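Local coordinates for protein-tyrosine phosphatase mitochondrial 1 (Mus musculus, PDB 3RGO) that dephosphorylates phosphatidylglycerophosphate to phosphatidylglycerol, a step on the mitochondrial route to cardiolipin, at residues R4-V9 with A108-Q113; A13-N18 with Y93-A98; G31-N36 with L59-V64; R102-V107 with I133-S138; W117-A122 with V142-H147. One frame throughout, in Å; residues are numbered along the deposited sequence.

Contact 1: R4-V9 with A108-Q113; sequences RIDHTV and AAYLIQ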
# COMPACT_ATOMS: atom_id res chain seq x y z
N ARG A 4 0.13 -11.28 3.59
CA ARG A 4 -1.22 -10.93 3.15
C ARG A 4 -1.96 -10.20 4.27
O ARG A 4 -1.95 -10.65 5.42
CB ARG A 4 -1.99 -12.18 2.71
CG ARG A 4 -3.46 -11.89 2.43
CD ARG A 4 -4.14 -13.05 1.71
NE ARG A 4 -3.53 -13.34 0.41
CZ ARG A 4 -3.81 -12.67 -0.71
NH1 ARG A 4 -4.68 -11.67 -0.69
NH2 ARG A 4 -3.21 -13.01 -1.85
N ILE A 5 -2.58 -9.08 3.93
CA ILE A 5 -3.32 -8.29 4.91
C ILE A 5 -4.79 -8.69 4.91
O ILE A 5 -5.39 -8.91 5.97
CB ILE A 5 -3.20 -6.78 4.63
CG1 ILE A 5 -1.72 -6.35 4.65
CG2 ILE A 5 -4.00 -5.98 5.64
CD1 ILE A 5 -1.02 -6.58 5.98
N ASP A 6 -5.36 -8.79 3.71
CA ASP A 6 -6.70 -9.35 3.54
C ASP A 6 -6.82 -9.95 2.14
O ASP A 6 -5.82 -10.23 1.49
CB ASP A 6 -7.80 -8.31 3.83
CG ASP A 6 -7.80 -7.14 2.86
OD1 ASP A 6 -7.12 -7.21 1.82
OD2 ASP A 6 -8.51 -6.14 3.14
N HIS A 7 -8.05 -10.16 1.69
CA HIS A 7 -8.27 -10.81 0.40
C HIS A 7 -7.70 -9.99 -0.77
O HIS A 7 -7.44 -10.53 -1.84
CB HIS A 7 -9.76 -11.09 0.19
CG HIS A 7 -10.05 -12.01 -0.96
ND1 HIS A 7 -10.45 -11.55 -2.19
CD2 HIS A 7 -10.00 -13.36 -1.05
CE1 HIS A 7 -10.64 -12.58 -3.00
NE2 HIS A 7 -10.37 -13.69 -2.34
N THR A 8 -7.52 -8.68 -0.57
CA THR A 8 -7.04 -7.79 -1.64
C THR A 8 -5.58 -7.40 -1.48
O THR A 8 -4.77 -7.53 -2.40
CB THR A 8 -7.87 -6.48 -1.71
OG1 THR A 8 -9.25 -6.78 -1.96
CG2 THR A 8 -7.35 -5.57 -2.82
N VAL A 9 -5.23 -6.90 -0.29
CA VAL A 9 -3.94 -6.25 -0.10
C VAL A 9 -2.86 -7.15 0.48
O VAL A 9 -3.10 -7.92 1.40
CB VAL A 9 -4.09 -5.00 0.78
CG1 VAL A 9 -2.72 -4.47 1.20
CG2 VAL A 9 -4.89 -3.94 0.03
N ALA A 108 -2.38 1.16 6.05
CA ALA A 108 -3.19 1.71 7.14
C ALA A 108 -4.34 2.55 6.61
O ALA A 108 -5.46 2.46 7.10
CB ALA A 108 -2.31 2.53 8.10
N ALA A 109 -4.06 3.39 5.62
CA ALA A 109 -5.09 4.26 5.07
C ALA A 109 -6.19 3.43 4.42
O ALA A 109 -7.38 3.69 4.61
CB ALA A 109 -4.48 5.24 4.08
N TYR A 110 -5.78 2.42 3.65
CA TYR A 110 -6.71 1.47 3.05
C TYR A 110 -7.65 0.87 4.10
O TYR A 110 -8.87 0.90 3.93
CB TYR A 110 -5.92 0.36 2.34
CG TYR A 110 -6.71 -0.90 2.04
CD1 TYR A 110 -7.56 -0.97 0.94
CD2 TYR A 110 -6.59 -2.02 2.85
CE1 TYR A 110 -8.28 -2.12 0.67
CE2 TYR A 110 -7.30 -3.17 2.59
CZ TYR A 110 -8.14 -3.22 1.50
OH TYR A 110 -8.85 -4.37 1.23
N LEU A 111 -7.08 0.33 5.18
CA LEU A 111 -7.88 -0.29 6.23
C LEU A 111 -8.81 0.71 6.93
O LEU A 111 -9.96 0.39 7.27
CB LEU A 111 -6.98 -0.98 7.25
CG LEU A 111 -6.20 -2.19 6.73
CD1 LEU A 111 -5.21 -2.67 7.77
CD2 LEU A 111 -7.14 -3.31 6.31
N ILE A 112 -8.30 1.92 7.16
CA ILE A 112 -9.13 2.96 7.76
C ILE A 112 -10.39 3.18 6.94
O ILE A 112 -11.49 3.21 7.48
CB ILE A 112 -8.35 4.29 7.89
CG1 ILE A 112 -7.28 4.16 8.98
CG2 ILE A 112 -9.30 5.44 8.21
CD1 ILE A 112 -6.32 5.33 9.06
N GLN A 113 -10.22 3.33 5.63
CA GLN A 113 -11.34 3.61 4.75
C GLN A 113 -12.27 2.40 4.65
O GLN A 113 -13.48 2.53 4.78
CB GLN A 113 -10.86 4.03 3.36
CG GLN A 113 -12.00 4.09 2.34
CD GLN A 113 -11.70 5.01 1.19
OE1 GLN A 113 -10.81 5.85 1.27
NE2 GLN A 113 -12.44 4.85 0.10
O HOH W 1 -10.55 -7.05 0.18

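Contact 2: A13-N18 with Y93-A98; sequences ALPLKN and YVHCKA. With SO4 (sulfate ion), chain B.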
# COMPACT_ATOMS: atom_id res chain seq x y z
N ALA A 13 8.33 -6.21 1.41
CA ALA A 13 9.52 -5.52 0.93
C ALA A 13 9.46 -5.40 -0.59
O ALA A 13 8.62 -6.04 -1.24
CB ALA A 13 10.78 -6.27 1.36
N LEU A 14 10.33 -4.56 -1.16
CA LEU A 14 10.36 -4.38 -2.61
C LEU A 14 10.36 -5.73 -3.32
O LEU A 14 11.09 -6.64 -2.93
CB LEU A 14 11.57 -3.54 -3.03
CG LEU A 14 12.94 -4.20 -2.92
CD1 LEU A 14 14.00 -3.39 -3.67
CD2 LEU A 14 13.33 -4.39 -1.46
N PRO A 15 9.54 -5.85 -4.37
CA PRO A 15 9.37 -7.10 -5.11
C PRO A 15 10.52 -7.31 -6.07
O PRO A 15 10.78 -6.44 -6.91
CB PRO A 15 8.08 -6.87 -5.91
CG PRO A 15 7.53 -5.56 -5.44
CD PRO A 15 8.68 -4.79 -4.90
N LEU A 16 11.21 -8.44 -5.95
CA LEU A 16 12.28 -8.79 -6.87
C LEU A 16 11.71 -9.25 -8.20
O LEU A 16 10.63 -9.83 -8.26
CB LEU A 16 13.13 -9.92 -6.27
CG LEU A 16 14.18 -9.57 -5.22
CD1 LEU A 16 13.86 -8.29 -4.48
CD2 LEU A 16 14.34 -10.74 -4.25
N LYS A 17 12.44 -8.98 -9.28
CA LYS A 17 12.07 -9.47 -10.60
C LYS A 17 11.62 -10.93 -10.56
O LYS A 17 10.61 -11.30 -11.17
CB LYS A 17 13.25 -9.34 -11.56
CG LYS A 17 13.76 -7.93 -11.75
CD LYS A 17 13.16 -7.29 -12.99
CE LYS A 17 14.13 -6.30 -13.60
NZ LYS A 17 15.43 -6.95 -13.91
N ASN A 18 12.38 -11.75 -9.84
CA ASN A 18 12.17 -13.19 -9.81
C ASN A 18 10.88 -13.63 -9.11
O ASN A 18 10.42 -14.76 -9.30
CB ASN A 18 13.37 -13.89 -9.16
CG ASN A 18 13.30 -13.87 -7.64
OD1 ASN A 18 13.75 -12.92 -7.00
ND2 ASN A 18 12.73 -14.93 -7.06
N TYR A 93 -0.16 -5.61 -4.43
CA TYR A 93 1.04 -5.66 -3.61
C TYR A 93 1.50 -4.24 -3.33
O TYR A 93 1.71 -3.45 -4.25
CB TYR A 93 2.14 -6.44 -4.35
CG TYR A 93 3.35 -6.82 -3.52
CD1 TYR A 93 4.38 -5.91 -3.31
CD2 TYR A 93 3.48 -8.10 -3.00
CE1 TYR A 93 5.50 -6.27 -2.57
CE2 TYR A 93 4.60 -8.47 -2.27
CZ TYR A 93 5.61 -7.55 -2.06
OH TYR A 93 6.72 -7.92 -1.33
N VAL A 94 1.64 -3.91 -2.05
CA VAL A 94 2.00 -2.57 -1.62
C VAL A 94 3.39 -2.59 -1.01
O VAL A 94 3.65 -3.35 -0.08
CB VAL A 94 0.99 -2.03 -0.56
CG1 VAL A 94 1.31 -0.61 -0.17
CG2 VAL A 94 -0.43 -2.12 -1.10
N HIS A 95 4.28 -1.75 -1.53
CA HIS A 95 5.65 -1.75 -1.03
C HIS A 95 6.35 -0.41 -1.12
O HIS A 95 5.98 0.47 -1.91
CB HIS A 95 6.50 -2.77 -1.80
CG HIS A 95 6.87 -2.33 -3.18
ND1 HIS A 95 8.03 -1.64 -3.46
CD2 HIS A 95 6.22 -2.46 -4.36
CE1 HIS A 95 8.08 -1.37 -4.75
NE2 HIS A 95 6.99 -1.85 -5.32
N CYS A 96 7.38 -0.27 -0.30
CA CYS A 96 8.40 0.73 -0.51
C CYS A 96 9.70 -0.05 -0.54
O CYS A 96 9.99 -0.75 -1.52
CB CYS A 96 8.38 1.78 0.60
SG CYS A 96 9.49 3.17 0.31
N LYS A 97 10.46 0.01 0.55
CA LYS A 97 11.70 -0.75 0.66
C LYS A 97 11.55 -1.98 1.54
O LYS A 97 11.61 -3.11 1.07
CB LYS A 97 12.83 0.13 1.21
CG LYS A 97 13.31 1.22 0.25
CD LYS A 97 14.53 1.93 0.83
CE LYS A 97 15.65 0.93 1.13
NZ LYS A 97 16.84 1.59 1.76
N ALA A 98 11.37 -1.75 2.84
CA ALA A 98 11.38 -2.83 3.82
C ALA A 98 9.98 -3.36 4.16
O ALA A 98 9.85 -4.38 4.82
CB ALA A 98 12.10 -2.37 5.09
S SO4 B . 9.21 1.24 4.14
O1 SO4 B . 9.32 2.59 4.69
O2 SO4 B . 9.42 0.25 5.20
O3 SO4 B . 7.90 1.06 3.55
O4 SO4 B . 10.24 1.05 3.12

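Contact 3: G31-N36 with L59-V64; sequences GVITMN and LRLSTV. With SO4 (sulfate ion), chain C.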
# COMPACT_ATOMS: atom_id res chain seq x y z
N GLY A 31 -2.15 -5.74 -9.37
CA GLY A 31 -1.83 -4.34 -9.18
C GLY A 31 -0.68 -4.21 -8.21
O GLY A 31 -0.50 -5.05 -7.33
N VAL A 32 0.12 -3.16 -8.37
CA VAL A 32 1.22 -2.92 -7.45
C VAL A 32 1.29 -1.43 -7.15
O VAL A 32 1.21 -0.60 -8.06
CB VAL A 32 2.56 -3.47 -8.00
CG1 VAL A 32 2.85 -2.89 -9.38
CG2 VAL A 32 3.72 -3.19 -7.03
N ILE A 33 1.39 -1.11 -5.87
CA ILE A 33 1.59 0.27 -5.46
C ILE A 33 3.05 0.40 -5.06
O ILE A 33 3.50 -0.23 -4.12
CB ILE A 33 0.69 0.67 -4.28
CG1 ILE A 33 -0.78 0.57 -4.70
CG2 ILE A 33 1.04 2.08 -3.81
CD1 ILE A 33 -1.78 0.95 -3.61
N THR A 34 3.78 1.22 -5.81
CA THR A 34 5.20 1.40 -5.58
C THR A 34 5.47 2.78 -5.00
O THR A 34 5.16 3.79 -5.62
CB THR A 34 6.02 1.22 -6.87
OG1 THR A 34 5.84 -0.12 -7.35
CG2 THR A 34 7.50 1.48 -6.61
N MET A 35 6.03 2.81 -3.81
CA MET A 35 6.30 4.08 -3.15
C MET A 35 7.78 4.39 -3.17
O MET A 35 8.62 3.52 -2.96
CB MET A 35 5.77 4.05 -1.71
CG MET A 35 4.25 4.03 -1.64
SD MET A 35 3.62 3.49 -0.04
CE MET A 35 3.59 1.73 -0.32
N ASN A 36 8.09 5.66 -3.44
CA ASN A 36 9.46 6.16 -3.44
C ASN A 36 10.44 5.29 -4.23
O ASN A 36 11.55 5.03 -3.77
CB ASN A 36 9.97 6.34 -2.01
CG ASN A 36 9.35 7.54 -1.32
OD1 ASN A 36 9.74 7.91 -0.21
ND2 ASN A 36 8.38 8.17 -1.98
N LEU A 59 1.05 1.43 -9.85
CA LEU A 59 0.81 2.81 -9.46
C LEU A 59 2.00 3.31 -8.64
O LEU A 59 2.35 2.72 -7.62
CB LEU A 59 -0.48 2.92 -8.63
CG LEU A 59 -0.66 4.22 -7.82
CD1 LEU A 59 -0.75 5.43 -8.74
CD2 LEU A 59 -1.90 4.12 -6.93
N ARG A 60 2.65 4.37 -9.11
CA ARG A 60 3.80 4.92 -8.41
C ARG A 60 3.39 6.14 -7.61
O ARG A 60 2.79 7.07 -8.14
CB ARG A 60 4.91 5.29 -9.39
CG ARG A 60 5.80 4.13 -9.79
CD ARG A 60 7.01 4.62 -10.57
NE ARG A 60 6.62 5.46 -11.70
CZ ARG A 60 6.33 5.00 -12.91
NH1 ARG A 60 6.39 3.69 -13.15
NH2 ARG A 60 5.98 5.83 -13.87
N LEU A 61 3.73 6.12 -6.32
CA LEU A 61 3.43 7.24 -5.45
C LEU A 61 4.69 7.71 -4.75
O LEU A 61 5.59 6.92 -4.46
CB LEU A 61 2.35 6.87 -4.43
CG LEU A 61 0.98 6.48 -4.96
CD1 LEU A 61 0.11 5.93 -3.85
CD2 LEU A 61 0.30 7.67 -5.65
N SER A 62 4.76 9.01 -4.49
CA SER A 62 5.86 9.59 -3.75
C SER A 62 5.38 10.09 -2.39
O SER A 62 4.26 10.59 -2.27
CB SER A 62 6.49 10.74 -4.53
OG SER A 62 7.23 10.27 -5.65
N THR A 63 6.21 9.93 -1.37
CA THR A 63 5.93 10.54 -0.08
C THR A 63 6.30 12.01 -0.17
O THR A 63 7.15 12.39 -0.97
CB THR A 63 6.77 9.92 1.05
OG1 THR A 63 8.16 10.01 0.71
CG2 THR A 63 6.38 8.47 1.27
N VAL A 64 5.64 12.83 0.64
CA VAL A 64 6.06 14.21 0.80
C VAL A 64 7.40 14.16 1.52
O VAL A 64 7.48 13.69 2.66
CB VAL A 64 5.05 15.02 1.63
CG1 VAL A 64 5.54 16.46 1.81
CG2 VAL A 64 3.68 15.00 0.97
S SO4 C . 10.58 10.32 3.28
O1 SO4 C . 9.32 10.99 2.94
O2 SO4 C . 10.52 9.87 4.68
O3 SO4 C . 10.77 9.17 2.40
O4 SO4 C . 11.69 11.25 3.11

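Contact 4: R102-V107 with I133-S138; sequences RSATMV and ISIRPS. With SO4 (sulfate ion), chain B; SO4 (sulfate ion), chain C.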
# COMPACT_ATOMS: atom_id res chain seq x y z
N ARG A 102 6.56 3.38 5.42
CA ARG A 102 5.87 4.15 4.38
C ARG A 102 4.80 3.28 3.74
O ARG A 102 3.67 3.72 3.53
CB ARG A 102 6.88 4.63 3.33
CG ARG A 102 7.87 5.64 3.88
CD ARG A 102 9.13 5.72 3.05
NE ARG A 102 10.11 6.60 3.68
CZ ARG A 102 10.96 6.21 4.63
NH1 ARG A 102 10.95 4.96 5.06
NH2 ARG A 102 11.82 7.08 5.14
N SER A 103 5.15 2.04 3.45
CA SER A 103 4.22 1.12 2.83
C SER A 103 3.15 0.67 3.84
O SER A 103 1.99 0.48 3.48
CB SER A 103 4.97 -0.07 2.22
OG SER A 103 5.82 -0.68 3.18
N ALA A 104 3.56 0.52 5.09
CA ALA A 104 2.63 0.21 6.17
C ALA A 104 1.58 1.32 6.33
O ALA A 104 0.41 1.06 6.59
CB ALA A 104 3.38 -0.00 7.48
N THR A 105 2.02 2.56 6.18
CA THR A 105 1.13 3.71 6.31
C THR A 105 0.06 3.71 5.21
O THR A 105 -1.11 4.01 5.46
CB THR A 105 1.93 5.02 6.28
OG1 THR A 105 2.84 5.03 7.39
CG2 THR A 105 1.01 6.23 6.36
N MET A 106 0.47 3.37 3.99
CA MET A 106 -0.45 3.27 2.86
C MET A 106 -1.51 2.22 3.13
O MET A 106 -2.71 2.45 2.90
CB MET A 106 0.32 2.92 1.58
CG MET A 106 -0.55 2.79 0.32
SD MET A 106 -1.22 4.38 -0.27
CE MET A 106 0.30 5.32 -0.47
N VAL A 107 -1.08 1.05 3.61
CA VAL A 107 -2.01 -0.02 3.95
C VAL A 107 -2.93 0.41 5.09
O VAL A 107 -4.11 0.06 5.10
CB VAL A 107 -1.27 -1.35 4.29
CG1 VAL A 107 -2.26 -2.39 4.81
CG2 VAL A 107 -0.52 -1.89 3.07
N ILE A 133 6.56 -3.21 12.23
CA ILE A 133 5.80 -2.08 11.71
C ILE A 133 6.20 -0.87 12.53
O ILE A 133 6.16 -0.90 13.76
CB ILE A 133 4.29 -2.31 11.81
CG1 ILE A 133 3.88 -3.55 11.01
CG2 ILE A 133 3.53 -1.08 11.31
CD1 ILE A 133 4.30 -3.50 9.55
N SER A 134 6.60 0.20 11.85
CA SER A 134 7.00 1.42 12.53
C SER A 134 6.37 2.62 11.83
O SER A 134 6.87 3.08 10.81
CB SER A 134 8.52 1.56 12.55
OG SER A 134 8.90 2.77 13.18
N ILE A 135 5.26 3.10 12.38
CA ILE A 135 4.59 4.28 11.85
C ILE A 135 4.80 5.47 12.78
O ILE A 135 4.26 5.52 13.89
CB ILE A 135 3.10 4.00 11.57
CG1 ILE A 135 2.98 2.91 10.50
CG2 ILE A 135 2.39 5.28 11.15
CD1 ILE A 135 1.59 2.41 10.26
N ARG A 136 5.61 6.42 12.33
CA ARG A 136 6.04 7.55 13.16
C ARG A 136 4.96 8.61 13.34
O ARG A 136 4.03 8.67 12.55
CB ARG A 136 7.29 8.19 12.54
CG ARG A 136 8.48 7.27 12.44
CD ARG A 136 9.73 8.03 11.98
NE ARG A 136 9.52 8.70 10.69
CZ ARG A 136 9.51 8.07 9.52
NH1 ARG A 136 9.68 6.75 9.47
NH2 ARG A 136 9.32 8.76 8.40
N PRO A 137 5.10 9.45 14.38
CA PRO A 137 4.15 10.55 14.62
C PRO A 137 3.87 11.35 13.35
O PRO A 137 2.72 11.71 13.11
CB PRO A 137 4.88 11.41 15.65
CG PRO A 137 5.67 10.43 16.44
CD PRO A 137 6.10 9.36 15.46
N SER A 138 4.90 11.60 12.55
CA SER A 138 4.72 12.35 11.30
C SER A 138 3.81 11.61 10.34
O SER A 138 3.06 12.21 9.57
CB SER A 138 6.07 12.63 10.64
OG SER A 138 6.62 11.46 10.06
S SO4 B . 9.21 1.24 4.14
O1 SO4 B . 9.32 2.59 4.69
O2 SO4 B . 9.42 0.25 5.20
O3 SO4 B . 7.90 1.06 3.55
O4 SO4 B . 10.24 1.05 3.12
S SO4 C . 10.58 10.32 3.28
O1 SO4 C . 9.32 10.99 2.94
O2 SO4 C . 10.52 9.87 4.68
O3 SO4 C . 10.77 9.17 2.40
O4 SO4 C . 11.69 11.25 3.11

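Contact 5: W117-A122 with V142-H147; sequences WSPEEA and VLKEFH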
# COMPACT_ATOMS: atom_id res chain seq x y z
N TRP A 117 -12.11 2.36 10.52
CA TRP A 117 -11.33 2.15 11.75
C TRP A 117 -10.50 3.38 12.11
O TRP A 117 -10.22 4.23 11.26
CB TRP A 117 -10.36 0.97 11.58
CG TRP A 117 -10.96 -0.40 11.71
CD1 TRP A 117 -12.24 -0.71 12.10
CD2 TRP A 117 -10.31 -1.64 11.45
NE1 TRP A 117 -12.41 -2.07 12.09
CE2 TRP A 117 -11.25 -2.67 11.70
CE3 TRP A 117 -9.02 -1.99 11.04
CZ2 TRP A 117 -10.93 -4.02 11.54
CZ3 TRP A 117 -8.71 -3.33 10.88
CH2 TRP A 117 -9.66 -4.33 11.14
N SER A 118 -10.11 3.46 13.37
CA SER A 118 -9.18 4.49 13.82
C SER A 118 -7.80 4.18 13.26
O SER A 118 -7.49 3.03 12.94
CB SER A 118 -9.12 4.54 15.34
OG SER A 118 -8.56 3.34 15.86
N PRO A 119 -6.95 5.21 13.14
CA PRO A 119 -5.58 4.92 12.71
C PRO A 119 -4.95 3.82 13.55
O PRO A 119 -4.36 2.91 13.00
CB PRO A 119 -4.87 6.26 12.92
CG PRO A 119 -5.95 7.28 12.72
CD PRO A 119 -7.20 6.65 13.30
N GLU A 120 -5.10 3.89 14.87
CA GLU A 120 -4.45 2.92 15.75
C GLU A 120 -5.00 1.50 15.60
O GLU A 120 -4.27 0.52 15.74
CB GLU A 120 -4.50 3.39 17.21
CG GLU A 120 -5.89 3.62 17.74
CD GLU A 120 -6.36 5.06 17.63
OE1 GLU A 120 -5.93 5.78 16.71
OE2 GLU A 120 -7.18 5.48 18.48
N GLU A 121 -6.30 1.37 15.33
CA GLU A 121 -6.89 0.06 15.07
C GLU A 121 -6.27 -0.58 13.83
O GLU A 121 -5.91 -1.76 13.83
CB GLU A 121 -8.41 0.16 14.91
CG GLU A 121 -9.17 -0.03 16.20
CD GLU A 121 -10.65 0.28 16.07
OE1 GLU A 121 -11.00 1.23 15.33
OE2 GLU A 121 -11.45 -0.41 16.71
N ALA A 122 -6.17 0.20 12.76
CA ALA A 122 -5.58 -0.26 11.51
C ALA A 122 -4.12 -0.67 11.70
O ALA A 122 -3.69 -1.73 11.25
CB ALA A 122 -5.68 0.82 10.46
N VAL A 142 -0.93 12.34 9.46
CA VAL A 142 -1.59 12.34 8.16
C VAL A 142 -2.72 11.31 8.13
O VAL A 142 -3.79 11.57 7.57
CB VAL A 142 -0.60 12.12 7.00
CG1 VAL A 142 -1.34 11.93 5.68
CG2 VAL A 142 0.38 13.29 6.92
N LEU A 143 -2.49 10.15 8.74
CA LEU A 143 -3.53 9.13 8.86
C LEU A 143 -4.72 9.65 9.68
O LEU A 143 -5.86 9.27 9.44
CB LEU A 143 -2.97 7.86 9.51
CG LEU A 143 -2.03 7.00 8.66
CD1 LEU A 143 -1.51 5.80 9.44
CD2 LEU A 143 -2.74 6.55 7.39
N LYS A 144 -4.43 10.53 10.63
CA LYS A 144 -5.50 11.19 11.40
C LYS A 144 -6.35 12.09 10.52
O LYS A 144 -7.58 12.12 10.66
CB LYS A 144 -4.91 12.00 12.56
CG LYS A 144 -4.60 11.20 13.81
CD LYS A 144 -4.36 12.14 14.99
CE LYS A 144 -4.34 11.40 16.33
NZ LYS A 144 -3.24 10.41 16.42
N GLU A 145 -5.71 12.85 9.64
CA GLU A 145 -6.44 13.74 8.73
C GLU A 145 -7.23 12.90 7.73
O GLU A 145 -8.36 13.23 7.36
CB GLU A 145 -5.49 14.68 8.00
CG GLU A 145 -4.80 15.71 8.88
CD GLU A 145 -5.63 16.97 9.09
OE1 GLU A 145 -6.85 16.86 9.33
OE2 GLU A 145 -5.05 18.08 9.01
N PHE A 146 -6.62 11.80 7.28
CA PHE A 146 -7.27 10.90 6.34
C PHE A 146 -8.54 10.33 6.97
O PHE A 146 -9.58 10.22 6.32
CB PHE A 146 -6.32 9.77 5.92
CG PHE A 146 -6.87 8.87 4.85
CD1 PHE A 146 -7.55 7.71 5.19
CD2 PHE A 146 -6.73 9.19 3.52
CE1 PHE A 146 -8.05 6.88 4.21
CE2 PHE A 146 -7.23 8.37 2.53
CZ PHE A 146 -7.90 7.21 2.88
N HIS A 147 -8.44 9.97 8.25
CA HIS A 147 -9.56 9.45 9.02
C HIS A 147 -10.72 10.46 9.09
O HIS A 147 -11.88 10.09 8.97
CB HIS A 147 -9.10 9.08 10.43
CG HIS A 147 -10.15 8.39 11.25
ND1 HIS A 147 -10.68 8.96 12.39
CD2 HIS A 147 -10.76 7.20 11.10
CE1 HIS A 147 -11.58 8.13 12.91
NE2 HIS A 147 -11.64 7.06 12.14

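Contact 1: R4-V9 with A108-Q113
Y110 reaches out from helix 102-115 toward D6, which faces it from the loop. Its OH donates to D6 OD2 at 2.6 Å, using the syn lone pair of that oxygen, the one on the side of OD1. The carboxylate sits at the edge of the phenol ring, near the ring plane, yet its own plane is turned 80° from that of the ring. V9 runs antiparallel to the tyrosine side chain and lays CG2 over the centre of one ring face, a CH-pi contact of 3.6 Å from V9 CG2 to the centroid of the Y110 ring. One aromatic side chain is thus engaged both at its polar end and on a face. The segment 4-9 is the tight turn between the antiparallel strands 2-4 and 9-12, and D6 holds it as an Asx turn: with CG between its backbone N and carbonyl carbon (chi1 65°), D6 turns OD1 back to accept from T8 N and V9 N, both 2.8 Å away. The V9 bond is nearly straight at 175° and arrives almost along the C-O axis, whereas T8 N comes from above the carboxylate plane. Both carboxylate oxygens therefore have donors, one from the turn and one from the helix. Beside this pair, I5 CG2 rests 4.1 Å from L111 CD1, and L111 continues the apolar layer toward A122 and I126 of helix 119-129.

Contact 2: A13-N18 with Y93-A98
The phosphate-binding loop of the cysteine-dependent phosphatases begins where strand 91-95 ends, and A13, L14 and P15 lie against its start. P15 CD stands over the centre of one face of the H95 ring, 3.3 Å from its centroid, a CH-pi contact with the two side chains crossing at about a right angle. P15 CG also reaches Y93 CE1 at 3.6 Å. The Y93 hydroxyl donates to A13 O (OH to O 2.7 Å) in the carbonyl plane, while L14 N bonds to K97 O at 3.0 Å. H95 ND1 donates to C96 O at 2.9 Å and 175°, almost in the ring plane; H95 NE2 bonds T34 OG1. A leucine in place of H95 would probably leave C96 O without this donor and the loop freer to shift. K97 N and A98 N both bind sulfate oxygen O4, beside C96, the predicted phosphocysteine nucleophile. Such backbone N-H groups gathered around an oxyanion are the hallmark of the CX5R P-loop in protein-tyrosine phosphatases.

Contact 3: G31-N36 with L59-V64
L59 opens the pairing: its N donates to V32 O at 2.7 Å, and its O accepts from T34 N, so the residue grips the neighbouring strand on both sides of I33. Its CD2 lies 4.3 Å from I33 CG1. R60 turns to the other face of the sheet, where its CG passes 4.1 Å from T34 CB; the hydroxyl of T34 bonds H95. L61 repeats the pattern of L59: L61 N donates to T34 O. N36 N donates to L61 O at 3.0 Å, and L61 CD1 meets I33 CG2 at 4.0 Å. I33, with CG1 anti to its carbonyl carbon (chi1 -62°) and CG2 anti to its N, sends one branch to each leucine. Past S62 the strands give way to polar ends: T63 OG1 lies 2.7 Å from O1 of the chain C sulfate, with the N36 side chain beside T63. The strands are parallel, 20° apart, within a beta-alpha-beta unit through helix 48-53. F81 of helix 72-88 covers I33 and L59, M106 of helix 102-115 covers M35 and L61, and strand 91-95 flanks 29-35 on its other edge.

Contact 4: R102-V107 with I133-S138
The first turns of helix 102-115 run beside the extended approach to helix 137-154, with A104 facing I133 and T105 facing I135 at CA separations of 6.8 and 6.6 Å. A104 CB faces both isoleucines, meeting I133 CG2 at 4.0 Å and I135 CD1 at 4.1 Å. T105 crosses the second of these at a slant, its OG1 equally near I135 CG1 and CG2, while the hydroxyl bonds S101 O one turn back. Above this apolar seam the chemistry changes. R102 points its CB away from the other segment, but the chain, extended from CG to NE, carries the guanidinium out between two sulfates that meet it at its edge. On one side NH1 donates to O1 of the chain B sulfate at 2.9 Å; on the other, NE binds O3 of the chain C sulfate at 2.9 Å and NH2 binds its O2. The planar group is thus fixed in its rotation by anions on two edges. The chain B sulfate also accepts from R102 N, and its O3 from both S103 N and S103 OG, the latter at 2.7 Å. R136, at the N-cap position of helix 137-154, brings NH2 to 4.4 Å from R102 NH2, and the nearby chain C sulfate probably offsets their like charges. An arginine and a hydroxyl residue at a helix start, closing round an oxyanion beside C96, form the end of the CX5R signature loop of dual-specificity phosphatases.

Contact 5: W117-A122 with V142-H147
P119 lays its CD over one face of the H147 imidazole, displaced toward the rim and 4.2 Å from the ring centroid, with the two side chains at about a right angle. The neighbouring ring carbons face the helix backbone: P119 CG is 3.8 Å from L143 O, and P119 CB meets L143 CB at 4.2 Å. H147 reaches this position with CG anti to its backbone N (chi1 -174°), which also brings its CD2 to 3.0 Å from W117 O. The proline begins helix 119-129 just after the N-cap S118, whose OG accepts from E121 N at 3.0 Å while E121 OE1 takes S118 N at 171°, a capping box. An alanine at H147 would probably uncover this side of P119 and open a gap beside W117 O. Although histidine and carbonyl lie close, W117 O and H147 NE2 meet at a poor angle, so the helices are joined here by CH-pi and apolar contact, and the side-chain hydrogen bonds of the capping box stay within the start of helix 119-129.

Overall arrangement
Contact 1 is the buried one, joining a hairpin turn to helix 102-115 by one tyrosine-aspartate bond set among apolar and CH-pi contacts; the others are partly buried. Contacts 2 and 3 share the central sheet, since strands 91-95 and 29-35 are neighbours, but contact 3 is built on backbone pairing whereas contact 2 mixes ring contacts with bonds to the active-site loop. Contact 4 uses the same helix as contact 1 and the same helix 137-154 as contact 5. Sulfate chemistry gathers where contacts 2, 3 and 4 converge: one ion is common to contacts 2 and 4, another to contacts 3 and 4. Contact 5, remote from those anions, relies on apolar and CH-pi touch between helices.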